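Local coordinates for putative curved DNA-binding protein (Chaetomium thermophilum var. thermophilum DSM 1495, PDB 4IPA), which is a thermophilic Arx1 of the methionine aminopeptidase-like M24 family, linked to ribosome biogenesis, and may bind DNA, at residues S217-K222 and G227-I232; L346-I351 and T357-P362. One frame throughout, in Å; residues are numbered along the deposited sequence.

Contact 1 of 2, residues S217-K222 and G227-I232; sequences SWLFDK and GKKKII
As a non-hydrogen-bonded pair W218 and K230 leave the same face of the hairpin, and their first torsions bring them side by side: W218 CG is anti to its own carbonyl carbon (chi1 -69°), while K230 CG sits between backbone N and carbonyl carbon and the chain then runs on extended beside the indole. K230 CD lies over one face of the six-membered ring, 4.0 Å from its centroid, as a CH-pi contact. G227 O comes to the edge of the same ring, in its plane, 3.7 Å from W218 CE3. An alanine in place of W218 would probably leave the K230 methylenes without the flat surface they lie against and free to swing.

The strands form an antiparallel beta hairpin, 210-220 returning as 230-232, with S217 and I231 as the hydrogen-bonded pair next to W218 and K230. S217 N gives its hydrogen to I231 O at 2.9 Å, and I231 N returns the bond to S217 O. Nearer the turn, L219 N reaches K229 O at 3.0 Å in a nearly straight bond (170°), whereas G227 N meets L219 O at 2.7 Å with more bend, closing the turn end of the pairing.

L219 puts its CB 3.4 Å from K229 O, and its CD2 packs 3.9 Å from K229 CG. The lysine chain bends at chi3 (-63°), which keeps K229 CE against both leucine methyls; its NZ goes on to a salt bridge with D249 and a hydrogen bond to V244 O. S217 OG accepts a hydrogen bond from E254 N on the neighbouring strand 250-258.

Contact 2 of 2, residues L346-I351 and T357-P362; sequences LTTIAI and TRIGGP
T348 and A350 are bonded antiparallel to G360 and T357, and the extra residue I359 makes a classic beta bulge in which I359 and G360 both face T348. T348 N reaches G360 O at 2.7 Å, and G360 N returns a longer bond of 3.2 Å to T348 O; A350 and T357 exchange two nearly straight bonds. I359, its CG1 beside its own backbone N (chi1 -46°), lays CD1 against A350 CB at 3.5 Å.

T347 CG2 lies across the start of the R358 side chain, 4.0 Å from R358 CB. A water bridges the polar ends, giving a hydrogen to T347 OG1 at 2.8 Å and meeting R358 NH1 at the edge of the guanidinium, in its plane. The P362 ring and the T347 side chain cross at about a right angle, and P362 CD touches L346 O at 3.4 Å.

R358 NH2 forms a salt bridge with E162 of helix 148-167, whose L165 also packs on I349. T348 OG1 hydrogen-bonds to I130 O of strand 127-136, and strand 250-258 borders 342-352 on the side away from 355-360.

In the fold
Contacts 1 and 2 are the two edge hairpins of one antiparallel sheet, in the order 230-232, 210-220, 250-258, 342-352, 355-360. Strand 250-258 lies between them: W218 and F220 bond through their backbones to its G252 and V250, while T347 and I349 bond in the same way to V253 and W251. The contact centres are 13 Å apart, yet F220 CE2 packs 3.6 Å from T348 OG1, so the two meet directly. Both also reach strand 127-136, where I130 touches the F220 ring. Along the chain contact 1 is complete before contact 2 begins.

Contact 1 of 2, residues S217-K222 and G227-I232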
ATOM      1  N   SER A 217      -5.737  -5.567  -3.350  1.00 16.62           N
ATOM      2  CA  SER A 217      -5.524  -4.483  -4.303  1.00 17.19           C
ATOM      3  C   SER A 217      -6.856  -3.824  -4.663  1.00 12.92           C
ATOM      4  O   SER A 217      -7.852  -4.496  -4.868  1.00 13.12           O
ATOM      5  CB  SER A 217      -4.815  -5.025  -5.539  1.00 16.02           C
ATOM      6  OG  SER A 217      -3.541  -5.541  -5.171  1.00 15.73           O
ATOM      7  N   TRP A 218      -6.878  -2.502  -4.721  1.00 17.58           N
ATOM      8  CA  TRP A 218      -8.135  -1.779  -4.926  1.00 14.55           C
ATOM      9  C   TRP A 218      -8.113  -0.898  -6.163  1.00 15.02           C
ATOM     10  O   TRP A 218      -7.117  -0.239  -6.457  1.00 14.38           O
ATOM     11  CB  TRP A 218      -8.426  -0.849  -3.756  1.00 15.85           C
ATOM     12  CG  TRP A 218      -8.763  -1.481  -2.460  1.00 17.23           C
ATOM     13  CD1 TRP A 218      -7.906  -1.771  -1.449  1.00 18.85           C
ATOM     14  CD2 TRP A 218     -10.068  -1.854  -2.003  1.00 20.13           C
ATOM     15  NE1 TRP A 218      -8.589  -2.324  -0.390  1.00 22.23           N
ATOM     16  CE2 TRP A 218      -9.922  -2.382  -0.703  1.00 21.04           C
ATOM     17  CE3 TRP A 218     -11.346  -1.802  -2.569  1.00 19.35           C
ATOM     18  CZ2 TRP A 218     -11.000  -2.849   0.043  1.00 21.13           C
ATOM     19  CZ3 TRP A 218     -12.426  -2.268  -1.824  1.00 19.81           C
ATOM     20  CH2 TRP A 218     -12.242  -2.783  -0.534  1.00 23.25           C
ATOM     21  N   LEU A 219      -9.239  -0.862  -6.857  1.00 15.27           N
ATOM     22  CA  LEU A 219      -9.465   0.132  -7.877  1.00 18.41           C
ATOM     23  C   LEU A 219      -9.474   1.503  -7.205  1.00 15.25           C
ATOM     24  O   LEU A 219     -10.065   1.669  -6.147  1.00 19.17           O
ATOM     25  CB  LEU A 219     -10.814  -0.129  -8.554  1.00 17.05           C
ATOM     26  CG  LEU A 219     -11.178   0.753  -9.749  1.00 16.36           C
ATOM     27  CD1 LEU A 219     -10.245   0.474 -10.927  1.00 16.86           C
ATOM     28  CD2 LEU A 219     -12.636   0.531 -10.157  1.00 18.55           C
ATOM     29  N   PHE A 220      -8.796   2.476  -7.795  1.00 14.71           N
ATOM     30  CA  PHE A 220      -8.910   3.860  -7.334  1.00 19.07           C
ATOM     31  C   PHE A 220      -9.845   4.620  -8.285  1.00 20.85           C
ATOM     32  O   PHE A 220     -10.013   4.242  -9.452  1.00 18.74           O
ATOM     33  CB  PHE A 220      -7.555   4.587  -7.315  1.00 14.67           C
ATOM     34  CG  PHE A 220      -6.583   4.095  -6.262  1.00 16.37           C
ATOM     35  CD1 PHE A 220      -6.900   3.037  -5.421  1.00 14.84           C
ATOM     36  CD2 PHE A 220      -5.344   4.713  -6.117  1.00 14.77           C
ATOM     37  CE1 PHE A 220      -5.998   2.589  -4.453  1.00 14.28           C
ATOM     38  CE2 PHE A 220      -4.436   4.277  -5.148  1.00 17.15           C
ATOM     39  CZ  PHE A 220      -4.765   3.208  -4.312  1.00 14.22           C
ATOM     40  N   ASP A 221     -10.443   5.689  -7.784  1.00 19.35           N
ATOM     41  CA  ASP A 221     -11.142   6.636  -8.633  1.00 21.52           C
ATOM     42  C   ASP A 221     -11.161   7.986  -7.926  1.00 23.04           C
ATOM     43  O   ASP A 221     -10.563   8.139  -6.856  1.00 21.99           O
ATOM     44  CB  ASP A 221     -12.555   6.165  -8.950  1.00 23.68           C
ATOM     45  CG  ASP A 221     -13.095   6.770 -10.245  1.00 29.24           C
ATOM     46  OD1 ASP A 221     -12.450   7.687 -10.805  1.00 29.12           O
ATOM     47  OD2 ASP A 221     -14.173   6.339 -10.701  1.00 35.66           O
ATOM     48  N   LYS A 222     -11.817   8.970  -8.529  1.00 18.04           N
ATOM     49  CA  LYS A 222     -11.841  10.299  -7.946  1.00 20.40           C
ATOM     50  C   LYS A 222     -12.365  10.193  -6.518  1.00 19.93           C
ATOM     51  O   LYS A 222     -13.423   9.618  -6.294  1.00 17.14           O
ATOM     52  CB  LYS A 222     -12.709  11.261  -8.768  1.00 20.44           C
ATOM     53  CG  LYS A 222     -12.343  12.709  -8.520  1.00 25.30           C
ATOM     54  CD  LYS A 222     -13.334  13.696  -9.117  1.00 22.30           C
ATOM     55  CE  LYS A 222     -12.857  15.118  -8.862  1.00 25.61           C
ATOM     56  NZ  LYS A 222     -13.976  16.107  -8.868  1.00 35.84           N
ATOM     57  N   GLY A 227     -12.133   1.375  -4.387  1.00 24.18           N
ATOM     58  CA  GLY A 227     -13.137   1.418  -5.448  1.00 19.55           C
ATOM     59  C   GLY A 227     -13.980   0.173  -5.661  1.00 19.87           C
ATOM     60  O   GLY A 227     -14.016  -0.715  -4.814  1.00 21.77           O
ATOM     61  N   LYS A 228     -14.655   0.095  -6.807  1.00 22.81           N
ATOM     62  CA  LYS A 228     -15.699  -0.918  -6.996  1.00 25.27           C
ATOM     63  C   LYS A 228     -15.175  -2.248  -7.511  1.00 20.12           C
ATOM     64  O   LYS A 228     -15.934  -3.187  -7.695  1.00 22.09           O
ATOM     65  CB  LYS A 228     -16.842  -0.397  -7.880  1.00 25.10           C
ATOM     66  CG  LYS A 228     -16.425  -0.035  -9.281  1.00 32.70           C
ATOM     67  CD  LYS A 228     -17.598   0.454 -10.120  1.00 40.43           C
ATOM     68  CE  LYS A 228     -17.115   0.895 -11.506  1.00 48.17           C
ATOM     69  NZ  LYS A 228     -18.231   1.350 -12.406  1.00 52.49           N
ATOM     70  N   LYS A 229     -13.871  -2.330  -7.726  1.00 21.02           N
ATOM     71  CA  LYS A 229     -13.239  -3.604  -8.020  1.00 19.10           C
ATOM     72  C   LYS A 229     -12.089  -3.815  -7.042  1.00 20.04           C
ATOM     73  O   LYS A 229     -11.446  -2.853  -6.615  1.00 19.20           O
ATOM     74  CB  LYS A 229     -12.749  -3.641  -9.473  1.00 16.54           C
ATOM     75  CG  LYS A 229     -13.818  -3.157 -10.467  1.00 25.11           C
ATOM     76  CD  LYS A 229     -13.465  -3.390 -11.946  1.00 21.35           C
ATOM     77  CE  LYS A 229     -12.245  -2.631 -12.398  1.00 19.56           C
ATOM     78  NZ  LYS A 229     -12.152  -2.618 -13.897  1.00 19.56           N
ATOM     79  N   LYS A 230     -11.834  -5.073  -6.685  1.00 17.90           N
ATOM     80  CA  LYS A 230     -10.714  -5.399  -5.815  1.00 17.75           C
ATOM     81  C   LYS A 230     -10.236  -6.840  -6.023  1.00 19.61           C
ATOM     82  O   LYS A 230     -11.016  -7.746  -6.349  1.00 17.73           O
ATOM     83  CB  LYS A 230     -11.087  -5.194  -4.350  1.00 14.59           C
ATOM     84  CG  LYS A 230     -11.988  -6.276  -3.813  1.00 16.98           C
ATOM     85  CD  LYS A 230     -12.667  -5.865  -2.523  1.00 17.91           C
ATOM     86  CE  LYS A 230     -13.780  -6.835  -2.170  1.00 22.47           C
ATOM     87  NZ  LYS A 230     -14.508  -6.389  -0.939  1.00 26.55           N
ATOM     88  N   ILE A 231      -8.940  -7.034  -5.833  1.00 14.74           N
ATOM     89  CA  ILE A 231      -8.362  -8.363  -5.856  1.00 18.72           C
ATOM     90  C   ILE A 231      -7.917  -8.725  -4.450  1.00 17.28           C
ATOM     91  O   ILE A 231      -7.130  -8.008  -3.848  1.00 17.96           O
ATOM     92  CB  ILE A 231      -7.161  -8.404  -6.797  1.00 19.75           C
ATOM     93  CG1 ILE A 231      -7.635  -8.142  -8.234  1.00 18.31           C
ATOM     94  CG2 ILE A 231      -6.448  -9.748  -6.690  1.00 19.95           C
ATOM     95  CD1 ILE A 231      -6.511  -8.059  -9.248  1.00 14.38           C
ATOM     96  N   ILE A 232      -8.434  -9.817  -3.907  1.00 17.91           N
ATOM     97  CA  ILE A 232      -8.031 -10.218  -2.573  1.00 18.27           C
ATOM     98  C   ILE A 232      -7.187 -11.485  -2.618  1.00 19.29           C
ATOM     99  O   ILE A 232      -7.699 -12.544  -2.963  1.00 19.01           O
ATOM    100  CB  ILE A 232      -9.232 -10.460  -1.665  1.00 19.90           C
ATOM    101  CG1 ILE A 232     -10.168  -9.251  -1.680  1.00 21.67           C
ATOM    102  CG2 ILE A 232      -8.754 -10.804  -0.239  1.00 17.97           C
ATOM    103  CD1 ILE A 232     -11.351  -9.377  -0.730  1.00 23.12           C
TER

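Contact 2 of 2, residues L346-I351 and T357-P362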
ATOM      1  N   LEU A 346       3.525  -1.665  -2.271  1.00 15.33           N
ATOM      2  CA  LEU A 346       2.281  -1.107  -2.744  1.00 14.96           C
ATOM      3  C   LEU A 346       2.658  -0.130  -3.845  1.00 17.25           C
ATOM      4  O   LEU A 346       3.460   0.793  -3.647  1.00 16.31           O
ATOM      5  CB  LEU A 346       1.494  -0.422  -1.608  1.00 13.97           C
ATOM      6  CG  LEU A 346      -0.035  -0.347  -1.786  1.00 19.03           C
ATOM      7  CD1 LEU A 346      -0.804   0.021  -0.483  1.00 11.86           C
ATOM      8  CD2 LEU A 346      -0.416   0.598  -2.925  1.00 13.32           C
ATOM      9  N   THR A 347       2.086  -0.366  -5.014  1.00 14.17           N
ATOM     10  CA  THR A 347       2.367   0.427  -6.189  1.00 14.00           C
ATOM     11  C   THR A 347       1.039   0.940  -6.734  1.00 13.79           C
ATOM     12  O   THR A 347       0.077   0.181  -6.856  1.00 15.36           O
ATOM     13  CB  THR A 347       3.049  -0.443  -7.272  1.00 16.63           C
ATOM     14  OG1 THR A 347       4.211  -1.087  -6.721  1.00 18.50           O
ATOM     15  CG2 THR A 347       3.452   0.399  -8.478  1.00 14.82           C
ATOM     16  N   THR A 348       0.975   2.218  -7.071  1.00 14.45           N
ATOM     17  CA  THR A 348      -0.195   2.739  -7.774  1.00 14.51           C
ATOM     18  C   THR A 348       0.056   2.691  -9.281  1.00 14.46           C
ATOM     19  O   THR A 348       0.996   3.309  -9.766  1.00 16.51           O
ATOM     20  CB  THR A 348      -0.514   4.172  -7.330  1.00 16.90           C
ATOM     21  OG1 THR A 348      -0.916   4.152  -5.954  1.00 13.73           O
ATOM     22  CG2 THR A 348      -1.660   4.766  -8.201  1.00 16.87           C
ATOM     23  N   ILE A 349      -0.761   1.939 -10.010  1.00 13.82           N
ATOM     24  CA  ILE A 349      -0.561   1.774 -11.450  1.00 17.56           C
ATOM     25  C   ILE A 349      -1.671   2.366 -12.306  1.00 19.94           C
ATOM     26  O   ILE A 349      -2.796   2.572 -11.850  1.00 16.91           O
ATOM     27  CB  ILE A 349      -0.472   0.291 -11.864  1.00 16.58           C
ATOM     28  CG1 ILE A 349      -1.830  -0.389 -11.648  1.00 15.90           C
ATOM     29  CG2 ILE A 349       0.689  -0.411 -11.151  1.00 14.56           C
ATOM     30  CD1 ILE A 349      -1.887  -1.837 -12.085  1.00 16.89           C
ATOM     31  N   ALA A 350      -1.337   2.604 -13.571  1.00 18.87           N
ATOM     32  CA  ALA A 350      -2.334   2.917 -14.581  1.00 21.82           C
ATOM     33  C   ALA A 350      -2.326   1.839 -15.666  1.00 22.48           C
ATOM     34  O   ALA A 350      -1.270   1.357 -16.075  1.00 20.88           O
ATOM     35  CB  ALA A 350      -2.076   4.283 -15.184  1.00 23.50           C
ATOM     36  N   ILE A 351      -3.516   1.455 -16.106  1.00 20.18           N
ATOM     37  CA  ILE A 351      -3.666   0.485 -17.163  1.00 21.22           C
ATOM     38  C   ILE A 351      -4.129   1.222 -18.401  1.00 23.55           C
ATOM     39  O   ILE A 351      -5.211   1.799 -18.408  1.00 22.09           O
ATOM     40  CB  ILE A 351      -4.698  -0.585 -16.792  1.00 21.32           C
ATOM     41  CG1 ILE A 351      -4.363  -1.171 -15.409  1.00 22.50           C
ATOM     42  CG2 ILE A 351      -4.741  -1.661 -17.865  1.00 22.35           C
ATOM     43  CD1 ILE A 351      -5.211  -2.381 -14.974  1.00 18.01           C
ATOM     44  N   THR A 357       1.549   0.915 -16.479  1.00 24.73           N
ATOM     45  CA  THR A 357       2.545   1.900 -16.055  1.00 23.83           C
ATOM     46  C   THR A 357       2.507   2.110 -14.542  1.00 22.87           C
ATOM     47  O   THR A 357       1.430   2.290 -13.948  1.00 21.00           O
ATOM     48  CB  THR A 357       2.258   3.277 -16.701  1.00 26.34           C
ATOM     49  OG1 THR A 357       2.139   3.123 -18.114  1.00 36.46           O
ATOM     50  CG2 THR A 357       3.387   4.266 -16.405  1.00 23.74           C
ATOM     51  N   ARG A 358       3.680   2.115 -13.917  1.00 22.37           N
ATOM     52  CA  ARG A 358       3.770   2.385 -12.482  1.00 21.65           C
ATOM     53  C   ARG A 358       3.805   3.895 -12.264  1.00 23.76           C
ATOM     54  O   ARG A 358       4.859   4.514 -12.356  1.00 28.93           O
ATOM     55  CB  ARG A 358       5.019   1.739 -11.871  1.00 19.80           C
ATOM     56  CG  ARG A 358       5.202   0.263 -12.212  1.00 19.99           C
ATOM     57  CD  ARG A 358       6.413  -0.375 -11.479  1.00 24.55           C
ATOM     58  NE  ARG A 358       6.941  -1.512 -12.242  1.00 22.83           N
ATOM     59  CZ  ARG A 358       7.262  -2.701 -11.738  1.00 25.83           C
ATOM     60  NH1 ARG A 358       7.122  -2.942 -10.442  1.00 24.82           N
ATOM     61  NH2 ARG A 358       7.741  -3.655 -12.536  1.00 27.35           N
ATOM     62  N   ILE A 359       2.651   4.495 -12.004  1.00 20.87           N
ATOM     63  CA  ILE A 359       2.597   5.937 -11.806  1.00 23.78           C
ATOM     64  C   ILE A 359       3.429   6.307 -10.587  1.00 21.81           C
ATOM     65  O   ILE A 359       4.218   7.251 -10.611  1.00 22.12           O
ATOM     66  CB  ILE A 359       1.158   6.404 -11.544  1.00 22.33           C
ATOM     67  CG1 ILE A 359       0.196   5.765 -12.545  1.00 25.87           C
ATOM     68  CG2 ILE A 359       1.066   7.919 -11.569  1.00 21.08           C
ATOM     69  CD1 ILE A 359      -1.275   6.029 -12.207  1.00 28.41           C
ATOM     70  N   GLY A 360       3.229   5.546  -9.518  1.00 20.75           N
ATOM     71  CA  GLY A 360       3.837   5.835  -8.233  1.00 25.51           C
ATOM     72  C   GLY A 360       4.054   4.572  -7.428  1.00 22.92           C
ATOM     73  O   GLY A 360       3.139   3.764  -7.219  1.00 18.91           O
ATOM     74  N   GLY A 361       5.286   4.386  -6.983  1.00 17.36           N
ATOM     75  CA  GLY A 361       5.603   3.225  -6.196  1.00 19.93           C
ATOM     76  C   GLY A 361       6.978   3.367  -5.615  1.00 21.24           C
ATOM     77  O   GLY A 361       7.630   4.398  -5.787  1.00 20.99           O
ATOM     78  N   PRO A 362       7.427   2.315  -4.934  1.00 21.39           N
ATOM     79  CA  PRO A 362       8.745   2.206  -4.303  1.00 20.21           C
ATOM     80  C   PRO A 362       9.837   2.144  -5.361  1.00 26.21           C
ATOM     81  O   PRO A 362       9.566   1.754  -6.506  1.00 21.81           O
ATOM     82  CB  PRO A 362       8.662   0.870  -3.562  1.00 17.35           C
ATOM     83  CG  PRO A 362       7.678   0.066  -4.394  1.00 19.98           C
ATOM     84  CD  PRO A 362       6.642   1.075  -4.807  1.00 18.56           C
TER
HETATM   85  O   HOH W   1       6.478  -1.615  -8.199  1.00 26.06           O
HETATM   86  O   HOH W   2      -0.177   2.314 -18.716  1.00 29.42           O